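Local coordinates for phosphate transporter (PDB 6L85), which probably imports phosphate across the cell membrane by coupling its movement to that of sodium ions, as a bacterial relative of the human SLC20 carriers, at residues 261-266 and 286-291; 48-53 and 292-297; 5-10 and 82-87; 64-69 and 280-285; 12-17 and 89-94. One frame throughout, in Å; residues are numbered along the deposited sequence.

Contact 1 (261-266 and 286-291). With LMT (dodecyl-beta-D-maltoside), chain O.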
# COMPACT_ATOMS: atom_id res chain seq x y z
N ASN B 261 2.54 12.78 17.98
CA ASN B 261 2.60 12.96 19.44
C ASN B 261 3.85 12.34 20.05
O ASN B 261 4.25 12.72 21.16
CB ASN B 261 1.36 12.39 20.12
CG ASN B 261 0.07 12.94 19.53
OD1 ASN B 261 0.06 14.02 18.90
ND2 ASN B 261 -1.01 12.24 19.76
N ALA B 262 4.48 11.41 19.34
CA ALA B 262 5.78 10.89 19.74
C ALA B 262 6.91 11.37 18.85
O ALA B 262 8.01 11.63 19.35
CB ALA B 262 5.76 9.36 19.77
N ALA B 263 6.65 11.54 17.55
CA ALA B 263 7.70 11.85 16.59
C ALA B 263 8.09 13.33 16.61
O ALA B 263 9.24 13.66 16.30
CB ALA B 263 7.29 11.43 15.18
N GLY B 264 7.14 14.24 16.90
CA GLY B 264 7.45 15.64 17.03
C GLY B 264 8.48 15.92 18.10
O GLY B 264 9.53 16.52 17.84
N PRO B 265 8.23 15.48 19.34
CA PRO B 265 9.24 15.72 20.39
C PRO B 265 10.58 15.08 20.08
O PRO B 265 11.63 15.73 20.26
CB PRO B 265 8.59 15.14 21.65
CG PRO B 265 7.10 15.27 21.39
CD PRO B 265 6.98 14.93 19.91
N VAL B 266 10.57 13.84 19.57
CA VAL B 266 11.82 13.18 19.21
C VAL B 266 12.53 13.95 18.10
O VAL B 266 13.75 14.13 18.14
CB VAL B 266 11.57 11.71 18.80
CG1 VAL B 266 12.87 11.07 18.22
CG2 VAL B 266 11.04 10.89 19.96
N PHE B 286 13.08 10.94 9.07
CA PHE B 286 12.28 9.73 8.90
C PHE B 286 12.48 8.76 10.04
O PHE B 286 11.56 8.01 10.39
CB PHE B 286 12.60 9.08 7.55
CG PHE B 286 11.49 9.25 6.55
CD1 PHE B 286 10.22 8.78 6.84
CD2 PHE B 286 11.70 9.93 5.37
CE1 PHE B 286 9.17 8.95 5.95
CE2 PHE B 286 10.65 10.11 4.47
CZ PHE B 286 9.39 9.61 4.77
N LEU B 287 13.67 8.75 10.63
CA LEU B 287 13.90 7.92 11.81
C LEU B 287 12.86 8.19 12.90
O LEU B 287 12.34 7.25 13.51
CB LEU B 287 15.32 8.16 12.33
CG LEU B 287 16.03 7.06 13.11
CD1 LEU B 287 15.58 5.69 12.60
CD2 LEU B 287 17.54 7.20 12.98
N ALA B 288 12.54 9.47 13.14
CA ALA B 288 11.50 9.82 14.13
C ALA B 288 10.17 9.19 13.78
O ALA B 288 9.47 8.65 14.66
CB ALA B 288 11.34 11.35 14.24
N LEU B 289 9.76 9.28 12.52
CA LEU B 289 8.46 8.75 12.12
C LEU B 289 8.44 7.23 12.19
O LEU B 289 7.41 6.63 12.54
CB LEU B 289 8.12 9.21 10.72
CG LEU B 289 7.91 10.70 10.58
CD1 LEU B 289 7.84 11.04 9.09
CD2 LEU B 289 6.61 11.08 11.31
N LEU B 290 9.58 6.59 11.88
CA LEU B 290 9.67 5.13 11.90
C LEU B 290 9.61 4.61 13.32
O LEU B 290 8.92 3.62 13.60
CB LEU B 290 10.97 4.68 11.22
CG LEU B 290 11.02 4.46 9.72
CD1 LEU B 290 10.21 5.45 9.00
CD2 LEU B 290 12.47 4.57 9.26
N LEU B 291 10.32 5.28 14.24
CA LEU B 291 10.26 4.92 15.66
C LEU B 291 8.85 5.08 16.19
O LEU B 291 8.32 4.19 16.87
CB LEU B 291 11.23 5.79 16.45
CG LEU B 291 11.15 5.85 17.98
CD1 LEU B 291 11.66 4.58 18.60
CD2 LEU B 291 11.92 7.06 18.54
C1' LMT O . 8.98 12.13 0.39
C2' LMT O . 9.67 13.01 1.42
C3' LMT O . 10.04 14.41 0.95
C4' LMT O . 10.36 14.47 -0.52
C5' LMT O . 9.35 13.63 -1.30
C6' LMT O . 9.55 13.80 -2.79
O1' LMT O . 9.18 10.77 0.79
O2' LMT O . 8.82 13.17 2.54
O3' LMT O . 11.16 14.80 1.71
O5' LMT O . 9.50 12.27 -0.91
O6' LMT O . 9.64 15.19 -3.11
C1 LMT O . 8.20 10.22 1.69
C2 LMT O . 8.44 8.70 1.75
C3 LMT O . 7.08 7.98 1.56
C4 LMT O . 7.26 6.57 2.12
C5 LMT O . 6.08 5.71 1.62
C6 LMT O . 6.59 4.26 1.56
C7 LMT O . 5.35 3.34 1.64
C8 LMT O . 4.77 3.18 0.21
C9 LMT O . 3.34 2.57 0.35
C10 LMT O . 3.42 1.02 0.26
C11 LMT O . 2.02 0.49 -0.04
C12 LMT O . 1.96 -1.02 0.22
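Val-266 of helix 260-275 and Leu-291 of helix 286-302 cross side chains at about a right angle. From its CB, Val-266 forks into two methyls. CG1, anti to the backbone N (chi1 172°), lies 4.1 Å from Leu-291 CD2 and also touches Ala-288 CB. CG2 meets the same Leu-291 CD2. One turn earlier, Ala-263 lets the backbones close in, and its CB rests 3.6 Å from Ala-288 O. Leu-289 sets off away from the partner helix, yet its CD2 comes back to 3.9 Å from Ala-263 CB. The contact is apolar, with no hydrogen bond across it, and the segments run roughly antiparallel at 148°. Away from this seam, Phe-286 brings CZ to 3.3 Å from C2 of the detergent dodecyl-maltoside, whose C1 lies at the ring edge, in plane. With an alanine in place of Phe-286, the head of the detergent chain and Glu-201 of the second subunit would probably lose their aromatic neighbour. Around the pair, Ser-61 of helix 58-66 touches both Ala-263 and Leu-289, Met-14 and Ala-15 of helix 2-32 meet Ala-262, and Leu-87 of helix 76-99 lies against Val-266.

Contact 2 (48-53 and 292-297)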
# COMPACT_ATOMS: atom_id res chain seq x y z
N LEU B 48 -1.61 -0.98 9.53
CA LEU B 48 -2.23 0.23 9.01
C LEU B 48 -1.78 1.49 9.77
O LEU B 48 -1.61 2.56 9.15
CB LEU B 48 -3.75 0.09 9.03
CG LEU B 48 -4.45 -0.46 7.78
CD1 LEU B 48 -4.14 0.36 6.52
CD2 LEU B 48 -4.08 -1.91 7.56
N GLU B 49 -1.60 1.40 11.10
CA GLU B 49 -1.08 2.52 11.88
C GLU B 49 0.31 2.91 11.38
O GLU B 49 0.62 4.09 11.19
CB GLU B 49 -1.00 2.15 13.37
CG GLU B 49 -2.30 1.84 14.08
CD GLU B 49 -3.01 3.11 14.49
OE1 GLU B 49 -2.32 4.15 14.58
OE2 GLU B 49 -4.24 3.09 14.70
N PHE B 50 1.17 1.90 11.18
CA PHE B 50 2.53 2.17 10.72
C PHE B 50 2.50 2.79 9.34
O PHE B 50 3.24 3.74 9.06
CB PHE B 50 3.37 0.88 10.76
CG PHE B 50 4.71 1.00 10.08
CD1 PHE B 50 5.81 1.53 10.75
CD2 PHE B 50 4.88 0.58 8.76
CE1 PHE B 50 7.05 1.64 10.11
CE2 PHE B 50 6.13 0.67 8.12
CZ PHE B 50 7.21 1.20 8.79
N LEU B 51 1.60 2.31 8.47
CA LEU B 51 1.52 2.84 7.12
C LEU B 51 1.08 4.30 7.10
O LEU B 51 1.62 5.11 6.34
CB LEU B 51 0.57 1.98 6.29
CG LEU B 51 0.64 2.10 4.78
CD1 LEU B 51 1.98 1.56 4.30
CD2 LEU B 51 -0.51 1.34 4.15
N GLY B 52 0.07 4.65 7.91
CA GLY B 52 -0.35 6.04 7.99
C GLY B 52 0.72 6.94 8.59
O GLY B 52 0.95 8.04 8.09
N ALA B 53 1.40 6.46 9.63
CA ALA B 53 2.49 7.23 10.22
C ALA B 53 3.57 7.55 9.19
O ALA B 53 4.09 8.67 9.15
CB ALA B 53 3.09 6.46 11.40
N GLY B 292 8.20 6.21 15.87
CA GLY B 292 6.83 6.40 16.31
C GLY B 292 5.90 5.34 15.76
O GLY B 292 5.05 4.80 16.48
N GLY B 293 6.05 5.00 14.47
CA GLY B 293 5.18 3.99 13.88
C GLY B 293 5.37 2.63 14.51
O GLY B 293 4.40 1.97 14.88
N ILE B 294 6.63 2.19 14.66
CA ILE B 294 6.91 0.90 15.28
C ILE B 294 6.35 0.86 16.70
O ILE B 294 5.77 -0.15 17.12
CB ILE B 294 8.42 0.57 15.30
CG1 ILE B 294 9.04 0.61 13.90
CG2 ILE B 294 8.64 -0.79 15.89
CD1 ILE B 294 8.23 -0.02 12.90
N GLY B 295 6.57 1.93 17.47
CA GLY B 295 6.09 1.95 18.85
C GLY B 295 4.58 1.89 18.95
O GLY B 295 4.04 1.18 19.80
N ILE B 296 3.88 2.62 18.07
CA ILE B 296 2.42 2.53 18.04
C ILE B 296 1.98 1.09 17.73
O ILE B 296 1.10 0.54 18.40
CB ILE B 296 1.83 3.53 17.02
CG1 ILE B 296 2.00 4.97 17.48
CG2 ILE B 296 0.34 3.30 16.80
CD1 ILE B 296 1.46 5.98 16.47
N SER B 297 2.58 0.47 16.71
CA SER B 297 2.23 -0.91 16.36
C SER B 297 2.44 -1.86 17.53
O SER B 297 1.59 -2.71 17.84
CB SER B 297 3.07 -1.37 15.16
OG SER B 297 2.59 -0.75 13.98
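Phe-50 and Ile-294 lie side by side, pointing the same way, with Phe-50 CE1 3.5 Å from Ile-294 CD1. The phenyl group is put there by chi1 of 170°, which holds CG anti to the backbone N and brings the ring edge, in plane, to Gly-293 C at 3.9 Å. Gly-293 has only hydrogen here, and the two CA atoms of Phe-50 and Gly-293 come within 4.5 Å; a CB at this position would run into the ring. Ala-53 CB closes the next turn, 4.1 Å from Gly-293 CA. On another flank Glu-49 and Ile-296 cross at about a right angle, Ile-296 CG2 touching Glu-49 OE1 at 3.6 Å. The segments run antiparallel at 161°. In the second shell, His-254 ND1 of helix 231-258 hydrogen-bonds Glu-49 OE1, which helps to orient the carboxylate, and Phe-209 of the second subunit meets the Phe-50 ring edge-to-face, setting this helix pair beside the dimer interface. The two segments thus meet without a hydrogen bond, mainly through apolar packing that Gly-293 permits, while just beyond them Ser-297 OG ties helix 286-302 to Met-46 O, one turn back on helix 38-56.

Contact 3 (5-10 and 82-87)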
# COMPACT_ATOMS: atom_id res chain seq x y z
N ILE B 5 19.82 8.39 22.64
CA ILE B 5 19.34 7.12 23.16
C ILE B 5 18.15 7.34 24.08
O ILE B 5 17.15 6.60 24.02
CB ILE B 5 20.48 6.38 23.88
CG1 ILE B 5 21.53 5.93 22.86
CG2 ILE B 5 19.93 5.21 24.70
CD1 ILE B 5 22.95 5.87 23.42
N ILE B 6 18.25 8.33 24.97
CA ILE B 6 17.15 8.63 25.88
C ILE B 6 15.93 9.08 25.10
O ILE B 6 14.80 8.70 25.41
CB ILE B 6 17.59 9.66 26.93
CG1 ILE B 6 18.55 9.01 27.94
CG2 ILE B 6 16.41 10.26 27.66
CD1 ILE B 6 19.33 10.01 28.77
N ALA B 7 16.13 9.90 24.06
CA ALA B 7 15.03 10.30 23.20
C ALA B 7 14.39 9.10 22.52
O ALA B 7 13.16 9.02 22.43
CB ALA B 7 15.51 11.31 22.15
N GLY B 8 15.20 8.17 22.03
CA GLY B 8 14.63 6.98 21.41
C GLY B 8 13.79 6.19 22.38
O GLY B 8 12.67 5.77 22.06
N ILE B 9 14.28 6.01 23.60
CA ILE B 9 13.54 5.22 24.58
C ILE B 9 12.24 5.92 24.95
O ILE B 9 11.17 5.30 24.96
CB ILE B 9 14.42 4.95 25.81
CG1 ILE B 9 15.46 3.88 25.49
CG2 ILE B 9 13.57 4.54 27.01
CD1 ILE B 9 16.72 4.03 26.29
N LEU B 10 12.31 7.22 25.24
CA LEU B 10 11.13 7.95 25.67
C LEU B 10 10.11 8.08 24.54
O LEU B 10 8.90 7.93 24.77
CB LEU B 10 11.56 9.33 26.19
CG LEU B 10 12.29 9.28 27.55
CD1 LEU B 10 12.76 10.68 28.00
CD2 LEU B 10 11.38 8.65 28.60
N GLY B 82 12.94 20.06 27.24
CA GLY B 82 11.50 20.20 27.34
C GLY B 82 10.76 19.12 26.56
O GLY B 82 9.74 18.60 27.03
N ALA B 83 11.24 18.81 25.35
CA ALA B 83 10.64 17.74 24.57
C ALA B 83 10.67 16.43 25.35
O ALA B 83 9.65 15.74 25.47
CB ALA B 83 11.36 17.59 23.22
N LEU B 84 11.82 16.12 25.94
CA LEU B 84 11.89 14.92 26.76
C LEU B 84 10.91 14.97 27.93
O LEU B 84 10.24 13.97 28.23
CB LEU B 84 13.32 14.71 27.27
CG LEU B 84 14.38 14.51 26.20
CD1 LEU B 84 15.69 14.19 26.88
CD2 LEU B 84 14.00 13.40 25.21
N SER B 85 10.83 16.13 28.61
CA SER B 85 9.93 16.27 29.76
C SER B 85 8.48 16.02 29.35
O SER B 85 7.75 15.31 30.05
CB SER B 85 10.07 17.66 30.38
OG SER B 85 11.33 17.78 31.03
N ALA B 86 8.06 16.60 28.23
CA ALA B 86 6.72 16.39 27.71
C ALA B 86 6.46 14.91 27.41
O ALA B 86 5.39 14.38 27.74
CB ALA B 86 6.51 17.25 26.46
N LEU B 87 7.42 14.24 26.77
CA LEU B 87 7.25 12.81 26.48
C LEU B 87 7.06 12.01 27.76
O LEU B 87 6.14 11.20 27.87
CB LEU B 87 8.45 12.25 25.68
CG LEU B 87 8.60 12.55 24.18
CD1 LEU B 87 9.97 12.12 23.67
CD2 LEU B 87 7.50 11.90 23.31
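Leu-84 holds CG beside its backbone N (chi1 -61°) and continues extended through chi2 (-175°), which carries both its methyls over to Ile-6, Ala-7 and Leu-10. CD1 meets Ile-6 CG2 at 4.1 Å, the two side chains crossing at about a right angle. The other branch, Leu-84 CD2, presses onto the backbone itself, 3.8 Å from Ala-7 CA, a place open to it because Ala-7 carries nothing beyond CB. Leu-10 also crosses Leu-84 steeply, and its CD1 comes to 4.1 Å from Leu-84 CD2. One turn on, Leu-87 turns against the base of Leu-10, its CD1 4.1 Å from Leu-10 CB. Segments 5-10 and 82-87, on helices 2-32 and 76-99, run in the same general direction at 26°, their axes 10.2 Å apart, a spacing filled by leucine branches. Val-269 of helix 260-275 packs against both Ala-7 and Leu-84, and Pro-265 and Met-14 against Leu-87, whereas Ile-6 lies on the surface, where it may face lipid. With no hydrogen bond between them, the two segments cohere through van der Waals contacts, most of them of leucine methyls, and the fit depends on side-chain shape rather than on any directional bond.

Contact 4 (64-69 and 280-285)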
# COMPACT_ATOMS: atom_id res chain seq x y z
N ILE B 64 3.64 19.93 15.96
CA ILE B 64 4.09 19.64 17.31
C ILE B 64 5.47 20.26 17.56
O ILE B 64 5.76 20.75 18.66
CB ILE B 64 4.09 18.12 17.58
CG1 ILE B 64 2.66 17.57 17.50
CG2 ILE B 64 4.72 17.79 18.94
CD1 ILE B 64 1.68 18.20 18.47
N VAL B 65 6.34 20.27 16.54
CA VAL B 65 7.68 20.79 16.77
C VAL B 65 7.66 22.31 16.98
O VAL B 65 8.32 22.83 17.89
CB VAL B 65 8.64 20.37 15.63
CG1 VAL B 65 9.92 21.19 15.69
CG2 VAL B 65 8.99 18.87 15.76
N LYS B 66 6.88 23.06 16.19
CA LYS B 66 6.94 24.51 16.40
C LYS B 66 5.59 25.22 16.52
O LYS B 66 5.53 26.44 16.34
CB LYS B 66 7.77 25.18 15.29
CG LYS B 66 7.26 24.94 13.89
CD LYS B 66 8.09 25.76 12.90
CE LYS B 66 9.56 25.80 13.32
NZ LYS B 66 10.30 26.95 12.70
N GLY B 67 4.52 24.53 16.89
CA GLY B 67 3.22 25.18 16.95
C GLY B 67 2.70 25.41 18.36
O GLY B 67 1.69 26.09 18.55
N ILE B 68 3.39 24.85 19.35
CA ILE B 68 2.99 24.97 20.76
C ILE B 68 3.97 25.83 21.53
O ILE B 68 3.58 26.82 22.16
CB ILE B 68 2.84 23.58 21.42
CG1 ILE B 68 2.18 22.59 20.46
CG2 ILE B 68 2.07 23.69 22.75
CD1 ILE B 68 2.27 21.17 20.95
N VAL B 69 5.24 25.45 21.55
CA VAL B 69 6.29 26.24 22.18
C VAL B 69 6.76 27.28 21.18
O VAL B 69 6.83 27.01 19.97
CB VAL B 69 7.44 25.33 22.65
CG1 VAL B 69 8.55 26.14 23.30
CG2 VAL B 69 6.91 24.29 23.62
N LYS B 280 14.17 27.50 9.82
CA LYS B 280 12.95 28.14 9.36
C LYS B 280 11.91 27.09 8.99
O LYS B 280 10.81 27.03 9.57
CB LYS B 280 13.26 29.03 8.15
CG LYS B 280 14.58 29.81 8.26
CD LYS B 280 14.93 30.58 6.96
CE LYS B 280 16.39 30.38 6.52
NZ LYS B 280 16.51 30.12 5.05
N THR B 281 12.26 26.24 8.04
CA THR B 281 11.40 25.15 7.61
C THR B 281 11.94 23.85 8.21
O THR B 281 13.10 23.48 7.98
CB THR B 281 11.36 25.09 6.08
OG1 THR B 281 12.55 24.48 5.58
CG2 THR B 281 11.29 26.51 5.52
N VAL B 282 11.09 23.15 8.97
CA VAL B 282 11.48 21.94 9.68
C VAL B 282 11.29 20.73 8.77
O VAL B 282 10.23 20.56 8.15
CB VAL B 282 10.65 21.78 10.97
CG1 VAL B 282 10.91 20.42 11.63
CG2 VAL B 282 10.95 22.91 11.93
N GLU B 283 12.31 19.88 8.69
CA GLU B 283 12.19 18.58 8.02
C GLU B 283 12.20 17.50 9.09
O GLU B 283 13.17 17.39 9.86
CB GLU B 283 13.32 18.38 7.01
CG GLU B 283 13.74 19.65 6.29
CD GLU B 283 15.21 19.64 5.89
OE1 GLU B 283 16.05 19.15 6.68
OE2 GLU B 283 15.52 20.12 4.77
N ILE B 284 11.13 16.72 9.16
CA ILE B 284 11.03 15.67 10.17
C ILE B 284 11.90 14.48 9.76
O ILE B 284 11.65 13.88 8.71
CB ILE B 284 9.57 15.22 10.39
CG1 ILE B 284 8.71 16.41 10.83
CG2 ILE B 284 9.52 14.10 11.44
CD1 ILE B 284 9.02 16.87 12.25
N PRO B 285 12.91 14.12 10.55
CA PRO B 285 13.76 12.97 10.20
C PRO B 285 12.95 11.68 10.18
O PRO B 285 12.21 11.36 11.12
CB PRO B 285 14.82 12.95 11.31
CG PRO B 285 14.75 14.32 11.96
CD PRO B 285 13.31 14.74 11.83
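Lys-66 makes the one hydrogen bond between segment 64-69 and the loop 280-285: its NZ lies 3.2 Å from Lys-280 O. The ammonium approaches from above the carbonyl plane, 38° out of it, with a C=O...N angle of 127°, so it does not sit on a lone pair. NZ also bonds Pro-279 O, and two successive carbonyls of the loop thereby share one cationic group. To get there CG of Lys-66 takes the crowded position between backbone N and carbonyl carbon (chi1 58°), and the chain bends at chi3. Apolar contacts make up the rest. The aliphatic end of Lys-66 slides past Val-282 in the opposite direction, CE reaching 3.5 Å from Val-282 CG2. Val-65 adds two methyl contacts, CG1 to Val-282 CG1 at 4.2 Å and CG2 to Ile-284 CD1 at 4.0 Å. The loop then leads through Pro-285, at the N-cap position, into helix 286-302. A methionine in place of Lys-66 would probably leave Lys-280 O and Pro-279 O without this donor and leave that part of the loop less firmly tied. Lys-66 thus does double work: its methylenes join the apolar patch built by Val-65, Val-282 and Ile-284, while its charged end is likely to be steadied by two backbone oxygens.

Contact 5 (12-17 and 89-94)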
# COMPACT_ATOMS: atom_id res chain seq x y z
N PHE B 12 9.79 5.97 22.13
CA PHE B 12 9.21 4.65 21.96
C PHE B 12 8.11 4.41 22.99
O PHE B 12 7.05 3.88 22.67
CB PHE B 12 10.28 3.57 22.06
CG PHE B 12 9.72 2.20 21.92
CD1 PHE B 12 9.56 1.64 20.67
CD2 PHE B 12 9.27 1.52 23.04
CE1 PHE B 12 9.00 0.39 20.54
CE2 PHE B 12 8.70 0.27 22.91
CZ PHE B 12 8.56 -0.29 21.66
N ILE B 13 8.37 4.76 24.25
CA ILE B 13 7.37 4.55 25.29
C ILE B 13 6.11 5.37 25.01
O ILE B 13 4.98 4.88 25.14
CB ILE B 13 7.98 4.87 26.67
CG1 ILE B 13 9.07 3.85 27.00
CG2 ILE B 13 6.89 4.95 27.74
CD1 ILE B 13 9.77 4.12 28.33
N MET B 14 6.28 6.63 24.61
CA MET B 14 5.13 7.44 24.25
C MET B 14 4.34 6.81 23.10
O MET B 14 3.10 6.74 23.15
CB MET B 14 5.61 8.85 23.89
CG MET B 14 4.52 9.75 23.43
SD MET B 14 3.46 10.28 24.79
CE MET B 14 2.17 11.09 23.87
N ALA B 15 5.04 6.36 22.05
CA ALA B 15 4.37 5.76 20.89
C ALA B 15 3.62 4.49 21.29
O ALA B 15 2.47 4.26 20.86
CB ALA B 15 5.41 5.48 19.80
N PHE B 16 4.27 3.65 22.10
CA PHE B 16 3.64 2.46 22.66
C PHE B 16 2.34 2.81 23.38
O PHE B 16 1.31 2.15 23.19
CB PHE B 16 4.63 1.77 23.59
CG PHE B 16 4.17 0.43 24.09
CD1 PHE B 16 3.33 0.34 25.18
CD2 PHE B 16 4.59 -0.73 23.47
CE1 PHE B 16 2.88 -0.88 25.64
CE2 PHE B 16 4.16 -1.97 23.93
CZ PHE B 16 3.29 -2.04 25.01
N SER B 17 2.37 3.87 24.20
CA SER B 17 1.19 4.26 24.97
C SER B 17 0.07 4.75 24.05
O SER B 17 -1.12 4.47 24.31
CB SER B 17 1.57 5.31 26.03
OG SER B 17 1.56 6.64 25.53
N ALA B 89 5.98 13.02 30.70
CA ALA B 89 4.75 13.35 31.42
C ALA B 89 3.53 12.79 30.71
O ALA B 89 2.63 12.21 31.36
CB ALA B 89 4.61 14.88 31.58
N ALA B 90 3.46 12.99 29.39
CA ALA B 90 2.33 12.47 28.63
C ALA B 90 2.28 10.95 28.69
O ALA B 90 1.22 10.38 28.94
CB ALA B 90 2.40 12.96 27.18
N SER B 91 3.42 10.29 28.48
CA SER B 91 3.46 8.83 28.55
C SER B 91 2.92 8.34 29.88
O SER B 91 2.13 7.39 29.94
CB SER B 91 4.89 8.32 28.38
OG SER B 91 5.33 8.56 27.07
N PHE B 92 3.37 8.98 30.97
CA PHE B 92 2.93 8.59 32.31
C PHE B 92 1.41 8.62 32.41
O PHE B 92 0.77 7.64 32.82
CB PHE B 92 3.55 9.51 33.36
CG PHE B 92 3.14 9.17 34.75
CD1 PHE B 92 3.72 8.09 35.40
CD2 PHE B 92 2.13 9.88 35.38
CE1 PHE B 92 3.32 7.75 36.68
CE2 PHE B 92 1.73 9.54 36.67
CZ PHE B 92 2.33 8.48 37.32
N TRP B 93 0.81 9.76 32.04
CA TRP B 93 -0.64 9.84 32.23
C TRP B 93 -1.40 8.94 31.24
O TRP B 93 -2.44 8.36 31.60
CB TRP B 93 -1.10 11.30 32.16
CG TRP B 93 -0.68 11.97 33.40
CD1 TRP B 93 0.35 12.87 33.56
CD2 TRP B 93 -1.20 11.74 34.71
NE1 TRP B 93 0.47 13.23 34.87
CE2 TRP B 93 -0.47 12.55 35.61
CE3 TRP B 93 -2.24 10.94 35.21
CZ2 TRP B 93 -0.74 12.59 36.97
CZ3 TRP B 93 -2.50 10.97 36.57
CH2 TRP B 93 -1.76 11.80 37.44
N ILE B 94 -0.91 8.80 30.00
CA ILE B 94 -1.56 7.90 29.05
C ILE B 94 -1.56 6.48 29.60
O ILE B 94 -2.56 5.77 29.54
CB ILE B 94 -0.89 7.93 27.66
CG1 ILE B 94 -0.79 9.34 27.04
CG2 ILE B 94 -1.64 6.98 26.72
CD1 ILE B 94 -2.10 9.98 26.83
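Ala-90 offers its CB to the end of Met-14, with Met-14 SD at 3.7 Å and Met-14 CE at 3.8 Å. Met-14 gets there because its chain, extended at first from the backbone N, folds at chi2 (73°) and lays the thioether along helix 76-99. At Ser-91 the backbones come together, the CA atoms of Met-14 and Ser-91 being 4.8 Å apart. Ser-91 OG is pressed onto the other helix, 3.0 Å from Met-14 CA, and also touches Met-14 CB. It nevertheless forms no hydrogen bond across, for its bond goes back one turn along its own helix to Leu-87 O, and that link lets a hydroxyl sit against a carbon surface. Beside it, Ser-91 CB packs at 4.0 Å on Ile-13 CG2. Ala-90 and Ser-91, small residues on helix 76-99, allow segments 12-17 and 89-94 to approach with axes 8.9 Å apart at 33°, in two helices that probably span the membrane; further along, helix 2-32 carries Asn-21 and Asp-22 of one sodium site and Thr-29 of another. Ile-94, on a helix whose far side is tied to helix 368-400 by Trp-93 NE1 and Thr-388, then points toward helix 2-32, and its CG2 rests 3.4 Å from Ser-17 OG. That hydroxyl donates to Met-14 O within its own helix, at 2.8 Å, which fixes its rotation while Ile-94 lies beside it; Thr-106 and Ser-109 of helix 106-121 also touch the Ile-94 side chain.

Overall arrangement
Contacts 3 and 5 follow one another along the same helix pair, 2-32 and 76-99, with centres 10 Å apart, and meet where Leu-87 CD2 lies 3.6 Å from Met-14 CB. Contacts 1 and 2 likewise share helix 286-302, again 10 Å between centres, and both touch the second subunit. Contact 1 joins the groups: Pro-265 packs on Leu-87 of contact 3, Ala-262 on Met-14 of contact 5, and Gly-264 on Val-65 of contact 4. Contact 2 reaches contact 5 through Gly-292 and Ala-15. The side chain of Ile-94 in contact 5 comes nearest a bound sodium ion, about 7 Å from it, against about 9 Å for the side chain of Ile-296 and 14 Å for that of Val-65 in the surface contact 4.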